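Local coordinates for ribokinase (Arabidopsis thaliana, PDB 6ILS), which catalyses the ATP- and magnesium-dependent phosphorylation of D-ribose at O-5, giving D-ribose 5-phosphate for nucleotide and amino-acid synthesis or the pentose phosphate pathway, at residues Y16-R21 with A31-T36; S10-I15 with Q142-D147; A249-T254 with L288-K293; A43-C48 with F261-A266. One frame throughout, in Å; residues are numbered along the deposited sequence.

Contact 1. Residues Y16-R21 with A31-T36; sequences YVEIER and AKTGQT
In the small beta sheet that forms the lid of this PfkB-family kinase, Y16 and V17 of strand 12-18 run antiparallel to Q35 and G34 of strand 33-39, with 170° between the two strand directions. Y16 and Q35 are a hydrogen-bonded pair: Y16 N reaches Q35 O at 3.0 Å, and Q35 N returns a bond to Y16 O. Next along, V17 faces G34 as a non-hydrogen-bonded pair. G34 CA comes within 3.1 Å of Y16 O, a fit that glycine's bare alpha carbon permits. Two separate backbone bonds involve E18: its N donates to T33 O at 3.1 Å, and its O receives K32 N at 2.9 Å. The E18 side chain sets off beside its own backbone N (chi1 -76°) and extends alongside T33, laying the carboxylate carbon CD 3.5 Å from T33 CG2. K32 runs the same way, and its CD meets E18 OE1 at 3.4 Å, while K32 NZ stays 5.2 Å from that oxygen, so any attraction between the two charges would act only at a distance. Shortening E18 to an alanine is likely to strip the T33 methyl of its cover and take the negative charge away from the K32 amine. The A31 methyl, close to E18 O, packs on I19 CG2 at 4.0 Å. The Y16 ring presents an edge to Q35 O and touches T255, whereas V17 and I19 pack on V113 and I111 of the second subunit. Such a lid, serving both ribose pocket and dimer interface, is the beta-clasp arrangement known from ribokinases.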
# COMPACT_ATOMS: atom_id res chain seq x y z
N TYR B 16 1.43 -6.99 -1.48
CA TYR B 16 1.43 -8.10 -2.43
C TYR B 16 0.32 -7.97 -3.44
O TYR B 16 -0.84 -7.84 -3.06
CB TYR B 16 1.27 -9.42 -1.69
CG TYR B 16 2.42 -9.72 -0.77
CD1 TYR B 16 3.60 -10.25 -1.27
CD2 TYR B 16 2.33 -9.47 0.59
CE1 TYR B 16 4.66 -10.53 -0.45
CE2 TYR B 16 3.39 -9.74 1.43
CZ TYR B 16 4.56 -10.27 0.90
OH TYR B 16 5.62 -10.54 1.74
N VAL B 17 0.66 -8.02 -4.72
CA VAL B 17 -0.35 -8.09 -5.76
C VAL B 17 -0.10 -9.31 -6.64
O VAL B 17 1.01 -9.55 -7.12
CB VAL B 17 -0.40 -6.80 -6.62
CG1 VAL B 17 -0.80 -5.60 -5.76
CG2 VAL B 17 0.93 -6.53 -7.31
N GLU B 18 -1.15 -10.12 -6.81
CA GLU B 18 -1.09 -11.28 -7.70
C GLU B 18 -1.41 -10.87 -9.13
O GLU B 18 -2.52 -10.43 -9.43
CB GLU B 18 -2.06 -12.36 -7.24
CG GLU B 18 -1.59 -13.14 -6.03
CD GLU B 18 -2.62 -14.14 -5.57
OE1 GLU B 18 -3.35 -14.68 -6.44
OE2 GLU B 18 -2.71 -14.41 -4.35
N ILE B 19 -0.44 -11.02 -10.03
CA ILE B 19 -0.65 -10.71 -11.44
C ILE B 19 -0.29 -11.92 -12.31
O ILE B 19 0.24 -12.92 -11.81
CB ILE B 19 0.17 -9.49 -11.89
CG1 ILE B 19 1.67 -9.75 -11.73
CG2 ILE B 19 -0.23 -8.26 -11.09
CD1 ILE B 19 2.54 -8.53 -12.00
N GLU B 20 -0.60 -11.84 -13.60
CA GLU B 20 -0.20 -12.89 -14.54
C GLU B 20 1.23 -12.62 -14.99
O GLU B 20 2.11 -13.48 -14.87
CB GLU B 20 -1.15 -12.94 -15.74
N ARG B 21 1.44 -11.42 -15.51
CA ARG B 21 2.75 -10.97 -15.95
C ARG B 21 3.00 -9.53 -15.50
O ARG B 21 2.05 -8.78 -15.28
CB ARG B 21 2.86 -11.06 -17.47
CG ARG B 21 1.81 -10.23 -18.20
CD ARG B 21 2.43 -9.44 -19.35
NE ARG B 21 1.41 -8.86 -20.22
CZ ARG B 21 0.93 -7.63 -20.11
NH1 ARG B 21 1.38 -6.83 -19.14
NH2 ARG B 21 0.01 -7.19 -20.95
N ALA B 31 -4.85 -6.84 -11.46
CA ALA B 31 -4.43 -7.96 -10.63
C ALA B 31 -5.63 -8.80 -10.25
O ALA B 31 -6.76 -8.32 -10.24
CB ALA B 31 -3.71 -7.46 -9.39
N LYS B 32 -5.39 -10.07 -9.94
CA LYS B 32 -6.43 -10.96 -9.46
C LYS B 32 -6.83 -10.59 -8.03
O LYS B 32 -8.01 -10.47 -7.70
CB LYS B 32 -5.97 -12.42 -9.53
CG LYS B 32 -6.59 -13.32 -8.47
CD LYS B 32 -6.03 -14.74 -8.53
CE LYS B 32 -6.72 -15.66 -7.53
NZ LYS B 32 -8.02 -16.18 -8.04
N THR B 33 -5.83 -10.41 -7.17
CA THR B 33 -6.09 -10.03 -5.80
C THR B 33 -4.84 -9.40 -5.16
O THR B 33 -3.88 -9.05 -5.86
CB THR B 33 -6.57 -11.24 -4.96
OG1 THR B 33 -7.00 -10.81 -3.66
CG2 THR B 33 -5.48 -12.29 -4.82
N GLY B 34 -4.88 -9.24 -3.85
CA GLY B 34 -3.79 -8.64 -3.11
C GLY B 34 -4.00 -8.72 -1.61
O GLY B 34 -5.08 -9.11 -1.13
N GLN B 35 -2.96 -8.36 -0.87
CA GLN B 35 -3.02 -8.30 0.58
C GLN B 35 -1.90 -7.40 1.06
O GLN B 35 -0.81 -7.41 0.50
CB GLN B 35 -2.90 -9.69 1.18
CG GLN B 35 -3.41 -9.82 2.60
CD GLN B 35 -3.48 -11.27 3.05
OE1 GLN B 35 -3.20 -12.18 2.28
NE2 GLN B 35 -3.86 -11.48 4.31
N THR B 36 -2.16 -6.59 2.08
CA THR B 36 -1.11 -5.77 2.70
C THR B 36 -0.82 -6.30 4.09
O THR B 36 -1.72 -6.39 4.92
CB THR B 36 -1.51 -4.29 2.79
OG1 THR B 36 -1.54 -3.72 1.47
CG2 THR B 36 -0.49 -3.52 3.63

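Contact 2. Residues S10-I15 with Q142-D147; sequences SANADI and QREIPD. With RIB (alpha-D-ribofuranose), chain F.
S10 and E144 meet in the ribose pocket, where the loop leading into lid strand 12-18 meets the chain just past strand 138-143 of the central alpha/beta sheet. Their side chains approach so closely that the two CB atoms lie 3.4 Å apart. S10 OG, held between its backbone N and carbonyl carbon (chi1 58°), is thereby directed at the E144 carboxylate and donates to OE1 over a very short 2.5 Å. It uses the anti lone pair of OE1, pointing away from OE2. OE1 also takes the amide of K41, and S10 OG is bonded to G42 N, so serine and glutamate are both tied to the start of helix 41-51. These bonds should hold the carboxylate's rotation, with OE2 turned to the ribose O1 hydroxyl at 2.6 Å. D14 grips another part of the sugar: its two oxygens each take one hydroxyl of the vicinal diol, OD2 that of ribose O3 at 2.6 Å and OD1 that of O2 over a very short distance whose exact length is doubtful. The ring is thus held between two carboxylates, with N12 lining the wall between them and with K41, G40 and D259 adding further hydrogen bonds. The buried backbone N of S10 has no hydrogen-bond partner in the model; I145 CG2 packs 3.7 Å from it. Further along, where helix 147-158 begins, R143 turns back to its own segment: NH2 forms a nearly straight salt bridge (173°) of 2.7 Å to the syn lone pair of D147 OD1, in the guanidinium plane.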
# COMPACT_ATOMS: atom_id res chain seq x y z
N SER B 10 14.53 -2.45 10.17
CA SER B 10 13.45 -1.98 9.29
C SER B 10 12.05 -2.49 9.62
O SER B 10 11.88 -3.59 10.13
CB SER B 10 13.76 -2.39 7.87
OG SER B 10 13.91 -3.81 7.80
N ALA B 11 11.06 -1.69 9.25
CA ALA B 11 9.66 -2.08 9.29
C ALA B 11 9.03 -1.66 7.97
O ALA B 11 9.15 -0.51 7.58
CB ALA B 11 8.94 -1.44 10.48
N ASN B 12 8.40 -2.61 7.27
CA ASN B 12 7.76 -2.38 5.98
C ASN B 12 6.31 -2.82 5.98
O ASN B 12 5.99 -3.85 6.58
CB ASN B 12 8.45 -3.18 4.85
CG ASN B 12 9.83 -2.68 4.54
OD1 ASN B 12 10.13 -1.49 4.66
ND2 ASN B 12 10.69 -3.59 4.08
N ALA B 13 5.45 -2.09 5.29
CA ALA B 13 4.19 -2.68 4.88
C ALA B 13 4.47 -3.41 3.57
O ALA B 13 4.99 -2.82 2.63
CB ALA B 13 3.10 -1.62 4.71
N ASP B 14 4.14 -4.69 3.53
CA ASP B 14 4.37 -5.50 2.34
C ASP B 14 3.11 -5.53 1.49
O ASP B 14 2.11 -6.11 1.90
CB ASP B 14 4.80 -6.91 2.75
CG ASP B 14 6.22 -6.97 3.31
OD1 ASP B 14 7.03 -6.07 2.97
OD2 ASP B 14 6.53 -7.92 4.06
N ILE B 15 3.17 -4.90 0.32
CA ILE B 15 2.02 -4.81 -0.58
C ILE B 15 2.11 -5.87 -1.68
O ILE B 15 2.79 -5.68 -2.69
CB ILE B 15 1.92 -3.43 -1.26
CG1 ILE B 15 2.11 -2.28 -0.26
CG2 ILE B 15 0.57 -3.30 -1.96
CD1 ILE B 15 0.95 -2.07 0.63
N GLN B 142 20.03 -5.80 10.30
CA GLN B 142 19.96 -6.24 8.91
C GLN B 142 20.44 -5.09 8.02
O GLN B 142 20.98 -4.11 8.52
CB GLN B 142 18.55 -6.68 8.51
CG GLN B 142 17.76 -7.37 9.62
CD GLN B 142 17.27 -6.38 10.68
OE1 GLN B 142 16.83 -5.26 10.37
NE2 GLN B 142 17.35 -6.79 11.93
N ARG B 143 20.21 -5.19 6.71
CA ARG B 143 20.67 -4.12 5.83
C ARG B 143 19.55 -3.41 5.11
O ARG B 143 19.56 -3.27 3.89
CB ARG B 143 21.69 -4.69 4.86
CG ARG B 143 22.84 -5.30 5.63
CD ARG B 143 24.16 -5.15 4.91
NE ARG B 143 24.52 -3.76 4.62
CZ ARG B 143 24.88 -3.36 3.40
NH1 ARG B 143 24.89 -4.23 2.40
NH2 ARG B 143 25.21 -2.09 3.18
N GLU B 144 18.60 -2.93 5.90
CA GLU B 144 17.43 -2.19 5.40
C GLU B 144 17.28 -0.85 6.12
O GLU B 144 16.23 -0.21 6.05
CB GLU B 144 16.16 -3.05 5.55
CG GLU B 144 16.14 -4.28 4.66
CD GLU B 144 14.77 -4.97 4.58
OE1 GLU B 144 13.98 -4.90 5.55
OE2 GLU B 144 14.48 -5.57 3.52
N ILE B 145 18.32 -0.45 6.84
CA ILE B 145 18.46 0.90 7.40
C ILE B 145 19.89 1.37 7.08
O ILE B 145 20.72 0.57 6.62
CB ILE B 145 18.18 0.96 8.94
CG1 ILE B 145 19.31 0.28 9.71
CG2 ILE B 145 16.82 0.33 9.29
CD1 ILE B 145 19.23 0.40 11.19
N PRO B 146 20.19 2.67 7.28
CA PRO B 146 21.51 3.14 6.79
C PRO B 146 22.74 2.48 7.43
O PRO B 146 22.74 2.21 8.62
CB PRO B 146 21.49 4.63 7.14
CG PRO B 146 20.04 5.00 7.09
CD PRO B 146 19.31 3.79 7.65
N ASP B 147 23.77 2.24 6.62
CA ASP B 147 25.06 1.74 7.11
C ASP B 147 25.53 2.51 8.35
O ASP B 147 26.06 1.93 9.29
CB ASP B 147 26.12 1.83 6.01
CG ASP B 147 25.94 0.79 4.92
OD1 ASP B 147 25.38 -0.29 5.19
OD2 ASP B 147 26.38 1.04 3.77
O5 RIB F . 12.56 -10.99 4.85
C5 RIB F . 11.26 -10.53 4.59
C4 RIB F . 11.25 -9.15 4.43
O4 RIB F . 12.24 -8.67 3.40
C3 RIB F . 9.84 -8.80 3.78
O3 RIB F . 8.84 -8.64 4.90
C2 RIB F . 10.03 -7.81 3.03
O2 RIB F . 9.40 -6.57 3.53
C1 RIB F . 11.68 -7.61 2.87
O1 RIB F . 12.09 -6.47 3.52

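Contact 3. Residues A249-T254 with L288-K293; sequences AQVVDT and LCVQVK. With NA (sodium ion), chain G; ATP (adenosine-5'-triphosphate), chain E.
A249 and Q291 begin the contact between the loop before helix 257-270 and the chain leaving helix 275-289, which together build the alkali-metal site of the ribokinase fold and also line the ATP pocket. A249 N makes a weak hydrogen bond of 3.3 Å to Q291 OE1, while the other end of that amide, NE2, is held by S287 O. Q291 stays extended beyond CG (chi2 -173°), which carries its amide to A249. Q250 follows, its carbonyl O lying 3.2 Å from Q291 CG and also meeting the Q291 CA-H. An alanine in place of Q291 is likely to leave A249 N and S287 O without these amide partners and open a gap beside the Q250 carbonyl. V251 points one methyl, CG2, at the ATP amino group, 3.4 Å from N6. The next two amides share one acceptor: V290 O takes V252 N at 2.7 Å and also D253 N at 3.1 Å, the latter from 36° above the carbonyl plane. The V252 side chain meanwhile crosses that of K293 at about a right angle. D253 opens the PfkB signature DTTGAGD. Its O lies 2.6 Å from the sodium ion, joined there by C289 O and V292 O, and T255 O and G294 O complete the five ligands. A type I turn from C289 to V292 brings the two carbonyls of its own segment round the ion, a position where potassium is predicted to bind. T254 ends the walk: CG2 meets V290 CG1 at 4.1 Å, and V290 CG1 in turn lies 3.9 Å from the ATP ribose oxygen O4'.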
# COMPACT_ATOMS: atom_id res chain seq x y z
N ALA B 249 5.83 -30.06 6.42
CA ALA B 249 4.81 -30.91 5.80
C ALA B 249 4.36 -30.33 4.45
O ALA B 249 4.26 -31.05 3.45
CB ALA B 249 3.62 -31.09 6.73
N GLN B 250 4.07 -29.03 4.42
CA GLN B 250 3.89 -28.31 3.15
C GLN B 250 4.53 -26.94 3.19
O GLN B 250 4.45 -26.24 4.19
CB GLN B 250 2.42 -28.09 2.79
CG GLN B 250 1.37 -28.81 3.58
CD GLN B 250 -0.01 -28.25 3.27
OE1 GLN B 250 -0.23 -27.67 2.19
NE2 GLN B 250 -0.95 -28.40 4.20
N VAL B 251 5.11 -26.53 2.06
CA VAL B 251 5.58 -25.16 1.92
C VAL B 251 4.49 -24.26 1.36
O VAL B 251 4.15 -24.34 0.18
CB VAL B 251 6.79 -25.07 1.00
CG1 VAL B 251 7.30 -23.62 0.95
CG2 VAL B 251 7.88 -26.01 1.48
N VAL B 252 3.96 -23.39 2.20
CA VAL B 252 2.91 -22.47 1.80
C VAL B 252 3.49 -21.12 1.37
O VAL B 252 3.07 -20.54 0.37
CB VAL B 252 1.89 -22.26 2.94
CG1 VAL B 252 1.03 -21.03 2.70
CG2 VAL B 252 1.04 -23.50 3.11
N ASP B 253 4.48 -20.64 2.12
CA ASP B 253 5.01 -19.31 1.89
C ASP B 253 6.31 -19.14 2.67
O ASP B 253 6.29 -19.11 3.90
CB ASP B 253 3.99 -18.25 2.31
CG ASP B 253 4.50 -16.84 2.14
OD1 ASP B 253 5.49 -16.62 1.40
OD2 ASP B 253 3.91 -15.93 2.75
N THR B 254 7.43 -19.03 1.96
CA THR B 254 8.72 -18.88 2.62
C THR B 254 9.02 -17.46 3.08
O THR B 254 10.06 -17.22 3.68
CB THR B 254 9.88 -19.32 1.72
OG1 THR B 254 9.91 -18.49 0.56
CG2 THR B 254 9.70 -20.78 1.33
N LEU B 288 8.45 -24.31 10.63
CA LEU B 288 7.07 -23.94 10.94
C LEU B 288 6.61 -22.70 10.18
O LEU B 288 5.47 -22.63 9.69
CB LEU B 288 6.91 -23.74 12.43
CG LEU B 288 7.11 -25.03 13.23
CD1 LEU B 288 7.12 -24.75 14.72
CD2 LEU B 288 6.02 -26.06 12.88
N CYS B 289 7.51 -21.72 10.09
CA CYS B 289 7.25 -20.47 9.37
C CYS B 289 6.80 -20.68 7.93
O CYS B 289 5.92 -19.97 7.44
CB CYS B 289 8.50 -19.57 9.40
SG CYS B 289 8.36 -18.04 8.44
N VAL B 290 7.40 -21.63 7.23
CA VAL B 290 7.11 -21.77 5.81
C VAL B 290 5.77 -22.45 5.57
O VAL B 290 5.32 -22.55 4.43
CB VAL B 290 8.21 -22.55 5.04
CG1 VAL B 290 9.60 -21.88 5.23
CG2 VAL B 290 8.27 -24.01 5.46
N GLN B 291 5.12 -22.91 6.64
CA GLN B 291 3.87 -23.64 6.47
C GLN B 291 2.63 -22.76 6.65
O GLN B 291 1.51 -23.25 6.60
CB GLN B 291 3.84 -24.83 7.44
CG GLN B 291 5.08 -25.71 7.28
CD GLN B 291 5.02 -26.98 8.08
OE1 GLN B 291 4.06 -27.74 7.99
NE2 GLN B 291 6.06 -27.23 8.88
N VAL B 292 2.85 -21.46 6.81
CA VAL B 292 1.76 -20.50 6.99
C VAL B 292 2.01 -19.25 6.14
O VAL B 292 3.16 -18.81 6.00
CB VAL B 292 1.60 -20.11 8.48
CG1 VAL B 292 0.67 -18.90 8.66
CG2 VAL B 292 1.09 -21.30 9.29
N LYS B 293 0.96 -18.67 5.56
CA LYS B 293 1.16 -17.51 4.69
C LYS B 293 1.38 -16.23 5.49
O LYS B 293 0.81 -16.05 6.57
CB LYS B 293 -0.04 -17.36 3.72
CG LYS B 293 -0.01 -16.09 2.86
CD LYS B 293 -0.34 -16.35 1.39
CE LYS B 293 0.91 -16.74 0.61
NZ LYS B 293 0.78 -16.52 -0.86
NA NA G . 5.66 -17.71 6.04
PG ATP E . 17.07 -16.04 3.30
O1G ATP E . 17.96 -15.20 4.14
O2G ATP E . 15.61 -15.67 3.52
O3G ATP E . 17.35 -15.84 1.84
PB ATP E . 17.40 -18.77 2.70
O1B ATP E . 17.69 -20.00 3.44
O2B ATP E . 18.46 -18.61 1.72
O3B ATP E . 17.37 -17.56 3.72
PA ATP E . 14.77 -19.72 1.91
O1A ATP E . 14.99 -20.83 0.89
O2A ATP E . 13.51 -18.96 1.56
O3A ATP E . 16.00 -18.72 1.89
O5' ATP E . 14.59 -20.35 3.33
C5' ATP E . 14.47 -19.52 4.47
C4' ATP E . 14.54 -20.46 5.75
O4' ATP E . 13.44 -21.54 5.64
C3' ATP E . 15.65 -21.07 5.75
O3' ATP E . 16.13 -21.22 7.10
C2' ATP E . 15.36 -22.58 5.13
O2' ATP E . 16.41 -23.46 5.63
C1' ATP E . 14.18 -22.89 5.50
N9 ATP E . 13.47 -23.60 4.42
C8 ATP E . 13.26 -23.48 3.08
N7 ATP E . 12.48 -24.52 2.69
C5 ATP E . 12.20 -25.28 3.80
C6 ATP E . 11.45 -26.44 3.96
N6 ATP E . 10.75 -27.19 2.96
N1 ATP E . 11.34 -26.99 5.17
C2 ATP E . 11.95 -26.40 6.26
N3 ATP E . 12.68 -25.26 6.12
C4 ATP E . 12.80 -24.71 4.87

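Contact 4. Residues A43-C48 with F261-A266; sequences ANQAAC and FTAAFA. With RIB (alpha-D-ribofuranose), chain F; ATP (adenosine-5'-triphosphate), chain E.
Q45 NE2, which passes T262 CB at 4.4 Å between the two helices, donates to D259 OD1 and, weakly, to D167 OD2. The other end of the amide, OE1, accepts from Q142 NE2, so the flat group is held at both ends, which should keep it from turning over. Its chain stays extended beyond CG (chi2 -179°), which carries the amide clear of the helix towards D259, the predicted proton acceptor. Nearer the backbone the contact is apolar. The A263 methyl fits into the groove of helix 41-51, 3.4 Å from Q45 O and 4.1 Å from Q45 CB. C48, one turn on, flanks the same methyl with SG at 3.7 Å, the sulfur also near A264 N. Small residues at this crossing suit the short 8.5 Å between the helix axes, which cross at -43°. Both helices also reach a substrate. N44 ND2 bonds to D259 OD2 and makes a weak 3.4 Å bond to ribose O3, while F261, on the far helix, brings CD2 within 3.4 Å of O3' of ATP. T262 OG1 is engaged with G258 O and K225 NZ, near the nucleotide. In the alpha/beta fold of the PfkB kinases the pair packs on the central sheet: Q45 and A263 both rest on L140 of strand 138-143. F261 and F265 pack on L223 of strand 221-225 and on A282 of helix 275-289, and C48 touches M299.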
# COMPACT_ATOMS: atom_id res chain seq x y z
N ALA B 43 11.28 -5.79 11.71
CA ALA B 43 10.03 -6.07 12.42
C ALA B 43 9.79 -7.58 12.46
O ALA B 43 9.32 -8.10 13.47
CB ALA B 43 8.83 -5.33 11.76
N ASN B 44 10.11 -8.28 11.38
CA ASN B 44 9.95 -9.74 11.34
C ASN B 44 10.77 -10.40 12.42
O ASN B 44 10.31 -11.30 13.12
CB ASN B 44 10.38 -10.33 10.00
CG ASN B 44 9.40 -10.04 8.89
OD1 ASN B 44 8.28 -9.60 9.13
ND2 ASN B 44 9.80 -10.33 7.66
N GLN B 45 12.04 -10.00 12.53
CA GLN B 45 12.92 -10.61 13.52
C GLN B 45 12.47 -10.32 14.94
O GLN B 45 12.51 -11.21 15.80
CB GLN B 45 14.36 -10.17 13.24
CG GLN B 45 14.81 -10.76 11.91
CD GLN B 45 16.24 -10.41 11.53
OE1 GLN B 45 17.01 -9.90 12.34
NE2 GLN B 45 16.59 -10.69 10.28
N ALA B 46 12.00 -9.09 15.20
CA ALA B 46 11.50 -8.75 16.52
C ALA B 46 10.23 -9.54 16.83
O ALA B 46 10.06 -10.05 17.94
CB ALA B 46 11.23 -7.25 16.63
N ALA B 47 9.32 -9.62 15.85
CA ALA B 47 8.10 -10.41 16.06
C ALA B 47 8.42 -11.86 16.40
O ALA B 47 7.80 -12.46 17.30
CB ALA B 47 7.20 -10.35 14.84
N CYS B 48 9.40 -12.42 15.71
CA CYS B 48 9.81 -13.80 15.98
C CYS B 48 10.30 -13.98 17.41
O CYS B 48 9.85 -14.87 18.13
CB CYS B 48 10.89 -14.21 14.99
SG CYS B 48 11.58 -15.84 15.31
N PHE B 261 14.60 -17.81 11.03
CA PHE B 261 15.79 -18.62 11.29
C PHE B 261 16.80 -17.82 12.13
O PHE B 261 17.31 -18.29 13.15
CB PHE B 261 16.44 -19.08 9.98
CG PHE B 261 17.61 -20.02 10.20
CD1 PHE B 261 18.89 -19.53 10.40
CD2 PHE B 261 17.41 -21.39 10.25
CE1 PHE B 261 19.96 -20.40 10.64
CE2 PHE B 261 18.47 -22.26 10.48
CZ PHE B 261 19.76 -21.76 10.68
N THR B 262 17.07 -16.60 11.68
CA THR B 262 18.11 -15.79 12.31
C THR B 262 17.70 -15.35 13.71
O THR B 262 18.47 -15.46 14.66
CB THR B 262 18.43 -14.54 11.45
OG1 THR B 262 18.75 -14.96 10.12
CG2 THR B 262 19.62 -13.80 12.03
N ALA B 263 16.45 -14.92 13.88
CA ALA B 263 15.99 -14.53 15.21
C ALA B 263 15.89 -15.70 16.19
O ALA B 263 16.17 -15.54 17.38
CB ALA B 263 14.63 -13.79 15.11
N ALA B 264 15.49 -16.88 15.70
CA ALA B 264 15.35 -18.05 16.57
C ALA B 264 16.73 -18.53 17.02
O ALA B 264 16.94 -18.92 18.17
CB ALA B 264 14.59 -19.20 15.85
N PHE B 265 17.69 -18.47 16.10
CA PHE B 265 19.07 -18.76 16.45
C PHE B 265 19.53 -17.82 17.57
O PHE B 265 20.13 -18.25 18.55
CB PHE B 265 19.97 -18.62 15.21
CG PHE B 265 21.42 -18.89 15.49
CD1 PHE B 265 22.25 -17.89 15.99
CD2 PHE B 265 21.96 -20.14 15.23
CE1 PHE B 265 23.60 -18.14 16.25
CE2 PHE B 265 23.31 -20.39 15.50
CZ PHE B 265 24.12 -19.39 15.99
N ALA B 266 19.24 -16.54 17.44
CA ALA B 266 19.64 -15.52 18.43
C ALA B 266 19.02 -15.79 19.80
O ALA B 266 19.69 -15.64 20.78
CB ALA B 266 19.29 -14.14 17.94
O5 RIB F . 12.56 -10.99 4.85
C5 RIB F . 11.26 -10.53 4.59
C4 RIB F . 11.25 -9.15 4.43
O4 RIB F . 12.24 -8.67 3.40
C3 RIB F . 9.84 -8.80 3.78
O3 RIB F . 8.84 -8.64 4.90
C2 RIB F . 10.03 -7.81 3.03
O2 RIB F . 9.40 -6.57 3.53
C1 RIB F . 11.68 -7.61 2.87
O1 RIB F . 12.09 -6.47 3.52
PG ATP E . 17.07 -16.04 3.30
O1G ATP E . 17.96 -15.20 4.14
O2G ATP E . 15.61 -15.67 3.52
O3G ATP E . 17.35 -15.84 1.84
PB ATP E . 17.40 -18.77 2.70
O1B ATP E . 17.69 -20.00 3.44
O2B ATP E . 18.46 -18.61 1.72
O3B ATP E . 17.37 -17.56 3.72
PA ATP E . 14.77 -19.72 1.91
O1A ATP E . 14.99 -20.83 0.89
O2A ATP E . 13.51 -18.96 1.56
O3A ATP E . 16.00 -18.72 1.89
O5' ATP E . 14.59 -20.35 3.33
C5' ATP E . 14.47 -19.52 4.47
C4' ATP E . 14.54 -20.46 5.75
O4' ATP E . 13.44 -21.54 5.64
C3' ATP E . 15.65 -21.07 5.75
O3' ATP E . 16.13 -21.22 7.10
C2' ATP E . 15.36 -22.58 5.13
O2' ATP E . 16.41 -23.46 5.63
C1' ATP E . 14.18 -22.89 5.50
N9 ATP E . 13.47 -23.60 4.42
C8 ATP E . 13.26 -23.48 3.08
N7 ATP E . 12.48 -24.52 2.69
C5 ATP E . 12.20 -25.28 3.80
C6 ATP E . 11.45 -26.44 3.96
N6 ATP E . 10.75 -27.19 2.96
N1 ATP E . 11.34 -26.99 5.17
C2 ATP E . 11.95 -26.40 6.26
N3 ATP E . 12.68 -25.26 6.12
C4 ATP E . 12.80 -24.71 4.87

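How the contacts relate
From the N terminus, the chain enters strand 12-18 through contact 2 and at once makes contact 1, which closes a short hairpin-like excursion of the lid and is nested inside the loop of more than a hundred residues closed by contact 2. Helix 41-51 follows strand 33-39. Contacts 2 and 4 cross, because 10-15 precedes both segments of contact 4 while 142-147 falls between 43-48 and 261-266; they touch directly at S10 and A43. Contact 3 opens just before helix 257-270 and closes at the end of helix 275-289, crossing contact 4. Contacts 2 and 4 share ribose, contacts 3 and 4 share ATP, so lid, central sheet and helices converge on the two substrates.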